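PDB 4GV8: DUTPase from Staphylococcus phage 11, which hydrolyses dUTP to dUMP and pyrophosphate as a homotrimer of jelly-roll subunits, keeping uracil out of DNA, as in related dUTPases. Local coordinates for residues V7-L10 against R15-E18; G26-S31 against T62-V67. One frame throughout, in Å; residues are numbered along the deposited sequence.

Contact 1 comes first along the chain and closes before contact 2 opens; their centres lie about 14 Å apart. Contact 1 sets the end of strand 4-9, part of a two-stranded sheet with 49-52, against the loop that leads to strand 18-19. Contact 2 lies deeper, where strand 26-30 of the seven-stranded sheet faces the chain as strand 57-63 runs on toward helix 65-70. Residues 17-18 join them: Glu18 O lies 2.7 Å from Asp28 N, a probable hydrogen bond, and Pro17 packs on strand 26-30. Both contacts touch the second subunit, so surface packing, the subunit interface and the nucleotide site lie side by side.

Contact 1 of 2, residues V7-L10 against R15-E18; sequences VRLL and RMPE
Leu9, at the end of strand 4-9, and Arg15, in the loop before strand 18-19, have the nearest CA atoms of the two segments, 6.8 Å apart, and no hydrogen bond links the segments. Side chains do the joining, and Met16 is the hub. Its chain bends twice, at chi2 (-54°) and chi3 (-86°), which curls the thioether back over the strand. The sulfur meets one methyl from each of two strand residues: Met16 SD is 3.8 Å from Val7 CG1 and equally 3.8 Å from Leu9 CD2. The methyl beyond it, Met16 CE, lies 4.0 Å from Val7 CB. Leu9 runs across the methionine at about a right angle, and both of its branches meet the start of that residue: Leu9 CD2 lies 3.7 Å and Leu9 CD1 4.0 Å from Met16 N, with CD2 going on to the sulfur. Val7 holds CG1 opposite its own backbone N (chi1 -178°), and that methyl also touches the proline ring, with Val7 CG1 4.0 Å from Pro17 CD. Arg15, fully extended, points away from the strand; its NH2 forms a salt bridge with Glu18 OE2 at 2.7 Å, though as a hydrogen bond it is weak, and its guanidinium makes a cation-pi contact with Phe30. Val7 and Leu9 also pack on Val49, while Pro17 rests on Tyr27 and Ile29. In the second subunit, Gln149 covers Leu9 and Met16, Leu147 reaches Pro17, and a strand pairs with Val7 in a parallel ladder. The N-terminal strand 4-9 and the loop that follows it are thus held together by apolar side chains at the surface of the jelly roll, beside the interface of the dUTPase trimer.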
loop_
_atom_site.group_PDB
_atom_site.type_symbol
_atom_site.label_atom_id
_atom_site.label_comp_id
_atom_site.label_asym_id
_atom_site.label_seq_id
_atom_site.Cartn_x
_atom_site.Cartn_y
_atom_site.Cartn_z
ATOM N N VAL B 7 18.440 17.782 1.087
ATOM C CA VAL B 7 17.144 18.089 1.676
ATOM C C VAL B 7 17.019 19.611 1.847
ATOM O O VAL B 7 17.917 20.263 2.381
ATOM C CB VAL B 7 16.985 17.387 3.054
ATOM C CG1 VAL B 7 15.608 17.664 3.651
ATOM C CG2 VAL B 7 17.285 15.883 2.953
ATOM N N ARG B 8 15.898 20.176 1.397
ATOM C CA ARG B 8 15.525 21.570 1.723
ATOM C C ARG B 8 14.380 21.590 2.720
ATOM O O ARG B 8 13.383 20.909 2.497
ATOM C CB ARG B 8 15.075 22.349 0.467
ATOM C CG ARG B 8 16.212 22.868 -0.369
ATOM C CD ARG B 8 15.785 23.564 -1.644
ATOM N NE ARG B 8 14.755 24.565 -1.418
ATOM C CZ ARG B 8 13.606 24.628 -2.090
ATOM N NH1 ARG B 8 13.296 23.767 -3.087
ATOM N NH2 ARG B 8 12.750 25.560 -1.770
ATOM N N LEU B 9 14.530 22.356 3.811
ATOM C CA LEU B 9 13.457 22.647 4.725
ATOM C C LEU B 9 12.757 23.898 4.190
ATOM O O LEU B 9 13.418 24.880 3.847
ATOM C CB LEU B 9 14.000 22.798 6.154
ATOM C CG LEU B 9 14.803 21.620 6.745
ATOM C CD1 LEU B 9 15.093 21.886 8.219
ATOM C CD2 LEU B 9 14.073 20.269 6.605
ATOM N N LEU B 10 11.433 23.855 4.054
ATOM C CA LEU B 10 10.691 24.943 3.330
ATOM C C LEU B 10 9.989 25.908 4.265
ATOM O O LEU B 10 9.459 26.945 3.843
ATOM C CB LEU B 10 9.707 24.386 2.285
ATOM C CG LEU B 10 10.323 23.329 1.298
ATOM C CD1 LEU B 10 9.227 22.533 0.545
ATOM C CD2 LEU B 10 11.346 23.956 0.343
ATOM N N ARG B 15 11.219 19.848 9.605
ATOM C CA ARG B 15 12.218 19.210 10.419
ATOM C C ARG B 15 12.938 18.227 9.570
ATOM O O ARG B 15 12.298 17.481 8.809
ATOM C CB ARG B 15 11.593 18.458 11.570
ATOM C CG ARG B 15 12.659 17.809 12.429
ATOM C CD ARG B 15 12.048 17.211 13.664
ATOM N NE ARG B 15 13.011 16.339 14.320
ATOM C CZ ARG B 15 12.788 15.707 15.471
ATOM N NH1 ARG B 15 11.625 15.845 16.122
ATOM N NH2 ARG B 15 13.735 14.924 15.974
ATOM N N MET B 16 14.257 18.216 9.713
ATOM C CA MET B 16 15.098 17.286 8.984
ATOM C C MET B 16 14.573 15.866 9.219
ATOM O O MET B 16 14.381 15.459 10.371
ATOM C CB MET B 16 16.580 17.403 9.454
ATOM C CG MET B 16 17.365 18.457 8.702
ATOM S SD MET B 16 17.374 18.332 6.892
ATOM C CE MET B 16 18.748 17.199 6.637
ATOM N N PRO B 17 14.290 15.124 8.136
ATOM C CA PRO B 17 14.018 13.692 8.335
ATOM C C PRO B 17 15.123 12.982 9.132
ATOM O O PRO B 17 16.234 13.479 9.264
ATOM C CB PRO B 17 13.986 13.144 6.922
ATOM C CG PRO B 17 13.566 14.314 6.095
ATOM C CD PRO B 17 14.237 15.502 6.708
ATOM N N GLU B 18 14.802 11.808 9.644
ATOM C CA GLU B 18 15.596 11.195 10.706
ATOM C C GLU B 18 15.555 9.682 10.620
ATOM O O GLU B 18 14.480 9.084 10.639
ATOM C CB GLU B 18 14.968 11.602 12.028
ATOM C CG GLU B 18 15.915 11.906 13.156
ATOM C CD GLU B 18 15.130 12.218 14.415
ATOM O OE1 GLU B 18 14.060 11.587 14.638
ATOM O OE2 GLU B 18 15.576 13.102 15.173
#

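Contact 2 of 2, residues G26-S31 against T62-V67; sequences GYDIFS and TSRSGV. With DUP (2'-deoxyuridine 5'-alpha,beta-imido-triphosphate), chain L.
Asp28 and Arg64 meet at the triphosphate site of the jelly roll, where the family's motif I, here on strand 26-30, faces motif II, the Arg-Ser-Gly turn leading into helix 65-70. Their strands, 26-30 and 57-63, flank strand 133-141 in the seven-stranded sheet, so the two side chains meet across that intervening strand. The carboxylate approaches the arginine obliquely, with the two flat groups turned 60° apart. Asp28 OD1 lies 3.6 Å from Arg64 CD and also 3.6 Å from Arg64 NE, a long salt bridge of charges alone, since no N-H points at the oxygen. NE and NH2 turn instead to the ligand. Bent at chi3 (53°), the Arg64 chain presents one edge of its guanidinium to the beta-phosphate, and a single oxygen takes two bonds: Arg64 NE to DUP O1B at 2.9 Å and Arg64 NH2 to DUP O1B at 3.0 Å. The third nitrogen, NH1, binds the carbonyl oxygen of Lys133, which fixes the rotation of the group. Asp28 in turn lies about 4 Å from a bound magnesium ion at its nearest side-chain atom, a distance consistent with a link through water. Arg64 is the N-cap residue, and the next two backbone N-H groups, at the start of the helix, also hold phosphate: Ser65 N binds DUP O1A, and Gly66 N lies 2.9 Å from DUP O2B. The helix end probably adds to the positive potential here. Asn20 of this chain also binds the nucleotide, while Asp81 and Gly89 of the second subunit add their bonds, making the pocket a shared one. At the imido bridge the direction reverses: DUP N3A donates to Ser65 OG at 2.8 Å, with an N-H...O angle of 157°.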
loop_
_atom_site.group_PDB
_atom_site.type_symbol
_atom_site.label_atom_id
_atom_site.label_comp_id
_atom_site.label_asym_id
_atom_site.label_seq_id
_atom_site.Cartn_x
_atom_site.Cartn_y
_atom_site.Cartn_z
ATOM N N GLY B 26 14.259 3.419 6.436
ATOM C CA GLY B 26 13.575 4.688 6.270
ATOM C C GLY B 26 14.119 5.849 7.104
ATOM O O GLY B 26 14.620 5.668 8.250
ATOM N N TYR B 27 13.969 7.031 6.497
ATOM C CA TYR B 27 14.063 8.331 7.179
ATOM C C TYR B 27 12.639 8.707 7.604
ATOM O O TYR B 27 11.713 8.797 6.782
ATOM C CB TYR B 27 14.647 9.422 6.282
ATOM C CG TYR B 27 15.914 9.003 5.597
ATOM C CD1 TYR B 27 17.135 9.450 6.068
ATOM C CD2 TYR B 27 15.894 8.128 4.509
ATOM C CE1 TYR B 27 18.300 9.070 5.474
ATOM C CE2 TYR B 27 17.071 7.720 3.900
ATOM C CZ TYR B 27 18.271 8.227 4.370
ATOM O OH TYR B 27 19.452 7.836 3.811
ATOM N N ASP B 28 12.472 8.861 8.911
ATOM C CA ASP B 28 11.227 9.289 9.482
ATOM C C ASP B 28 10.951 10.727 9.112
ATOM O O ASP B 28 11.827 11.572 9.058
ATOM C CB ASP B 28 11.218 9.054 10.981
ATOM C CG ASP B 28 11.087 7.575 11.334
ATOM O OD1 ASP B 28 10.301 6.831 10.671
ATOM O OD2 ASP B 28 11.735 7.171 12.306
ATOM N N ILE B 29 9.693 10.954 8.785
ATOM C CA ILE B 29 9.222 12.187 8.204
ATOM C C ILE B 29 8.189 12.770 9.178
ATOM O O ILE B 29 7.327 12.032 9.692
ATOM C CB ILE B 29 8.549 11.935 6.836
ATOM C CG1 ILE B 29 9.531 11.367 5.823
ATOM C CG2 ILE B 29 7.963 13.218 6.301
ATOM C CD1 ILE B 29 10.474 12.433 5.247
ATOM N N PHE B 30 8.258 14.100 9.363
ATOM C CA PHE B 30 7.456 14.819 10.357
ATOM C C PHE B 30 6.433 15.729 9.721
ATOM O O PHE B 30 6.685 16.335 8.692
ATOM C CB PHE B 30 8.347 15.622 11.327
ATOM C CG PHE B 30 9.421 14.808 11.985
ATOM C CD1 PHE B 30 9.230 14.275 13.239
ATOM C CD2 PHE B 30 10.631 14.588 11.337
ATOM C CE1 PHE B 30 10.198 13.517 13.839
ATOM C CE2 PHE B 30 11.612 13.806 11.926
ATOM C CZ PHE B 30 11.397 13.265 13.171
ATOM N N SER B 31 5.273 15.830 10.368
ATOM C CA SER B 31 4.237 16.748 9.938
ATOM C C SER B 31 4.671 18.215 10.177
ATOM O O SER B 31 5.204 18.532 11.221
ATOM C CB SER B 31 2.925 16.474 10.688
ATOM O OG SER B 31 1.909 17.336 10.222
ATOM N N THR B 62 5.862 6.461 2.995
ATOM C CA THR B 62 5.144 5.294 3.431
ATOM C C THR B 62 4.862 5.288 4.933
ATOM O O THR B 62 5.432 6.051 5.735
ATOM C CB THR B 62 5.948 4.039 2.959
ATOM O OG1 THR B 62 5.062 2.903 2.909
ATOM C CG2 THR B 62 7.196 3.794 3.795
ATOM N N SER B 63 3.943 4.440 5.311
ATOM C CA SER B 63 3.468 4.373 6.696
ATOM C C SER B 63 4.554 3.849 7.663
ATOM O O SER B 63 5.495 3.138 7.250
ATOM C CB SER B 63 2.258 3.425 6.764
ATOM O OG SER B 63 2.676 2.035 6.529
ATOM N N ARG B 64 4.381 4.194 8.944
ATOM C CA ARG B 64 5.081 3.565 10.070
ATOM C C ARG B 64 4.158 2.505 10.658
ATOM O O ARG B 64 2.935 2.694 10.702
ATOM C CB ARG B 64 5.469 4.614 11.123
ATOM C CG ARG B 64 6.370 5.716 10.550
ATOM C CD ARG B 64 6.827 6.725 11.619
ATOM N NE ARG B 64 7.429 6.029 12.731
ATOM C CZ ARG B 64 7.252 6.343 14.005
ATOM N NH1 ARG B 64 6.512 7.394 14.319
ATOM N NH2 ARG B 64 7.868 5.638 14.955
ATOM N N SER B 65 4.716 1.372 11.072
ATOM C CA SER B 65 3.856 0.266 11.552
ATOM C C SER B 65 3.098 0.544 12.873
ATOM O O SER B 65 2.012 -0.038 13.105
ATOM C CB SER B 65 4.654 -1.029 11.702
ATOM O OG SER B 65 5.559 -0.975 12.800
ATOM N N GLY B 66 3.658 1.418 13.729
ATOM C CA GLY B 66 2.994 1.769 14.978
ATOM C C GLY B 66 1.778 2.642 14.679
ATOM O O GLY B 66 0.644 2.324 15.085
ATOM N N VAL B 67 1.968 3.709 13.938
ATOM C CA VAL B 67 0.808 4.559 13.550
ATOM C C VAL B 67 -0.245 3.719 12.821
ATOM O O VAL B 67 -1.466 3.717 13.114
ATOM C CB VAL B 67 1.234 5.706 12.623
ATOM C CG1 VAL B 67 -0.019 6.418 12.077
ATOM C CG2 VAL B 67 2.179 6.683 13.354
HETATM O O4 DUP L . 3.801 -4.788 9.104
HETATM C C4 DUP L . 4.949 -4.810 9.795
HETATM C C5 DUP L . 5.779 -3.696 9.847
HETATM C C6 DUP L . 6.968 -3.741 10.593
HETATM N N3 DUP L . 5.314 -5.918 10.455
HETATM C C2 DUP L . 6.468 -5.934 11.207
HETATM O O2 DUP L . 6.791 -7.087 11.860
HETATM N N1 DUP L . 7.283 -4.847 11.294
HETATM C "C1'" DUP L . 8.513 -4.866 12.109
HETATM C "C2'" DUP L . 9.733 -4.908 11.215
HETATM C "C3'" DUP L . 10.281 -3.492 11.253
HETATM O "O3'" DUP L . 11.702 -3.527 11.088
HETATM O "O4'" DUP L . 8.548 -3.655 12.903
HETATM C "C4'" DUP L . 9.769 -2.924 12.601
HETATM C "C5'" DUP L . 9.504 -1.422 12.620
HETATM O "O5'" DUP L . 8.824 -0.936 11.445
HETATM P PA DUP L . 8.491 0.652 11.370
HETATM O O1A DUP L . 7.515 0.770 10.220
HETATM O O2A DUP L . 9.717 1.503 11.368
HETATM N N3A DUP L . 7.616 0.875 12.797
HETATM P PB DUP L . 7.709 2.170 13.882
HETATM O O1B DUP L . 8.431 3.296 13.151
HETATM O O2B DUP L . 6.300 2.467 14.375
HETATM O O3B DUP L . 8.652 1.610 15.105
HETATM P PG DUP L . 10.297 1.643 15.346
HETATM O O2G DUP L . 11.022 2.132 14.085
HETATM O O1G DUP L . 10.243 2.688 16.387
HETATM O O3G DUP L . 10.546 0.229 15.772
#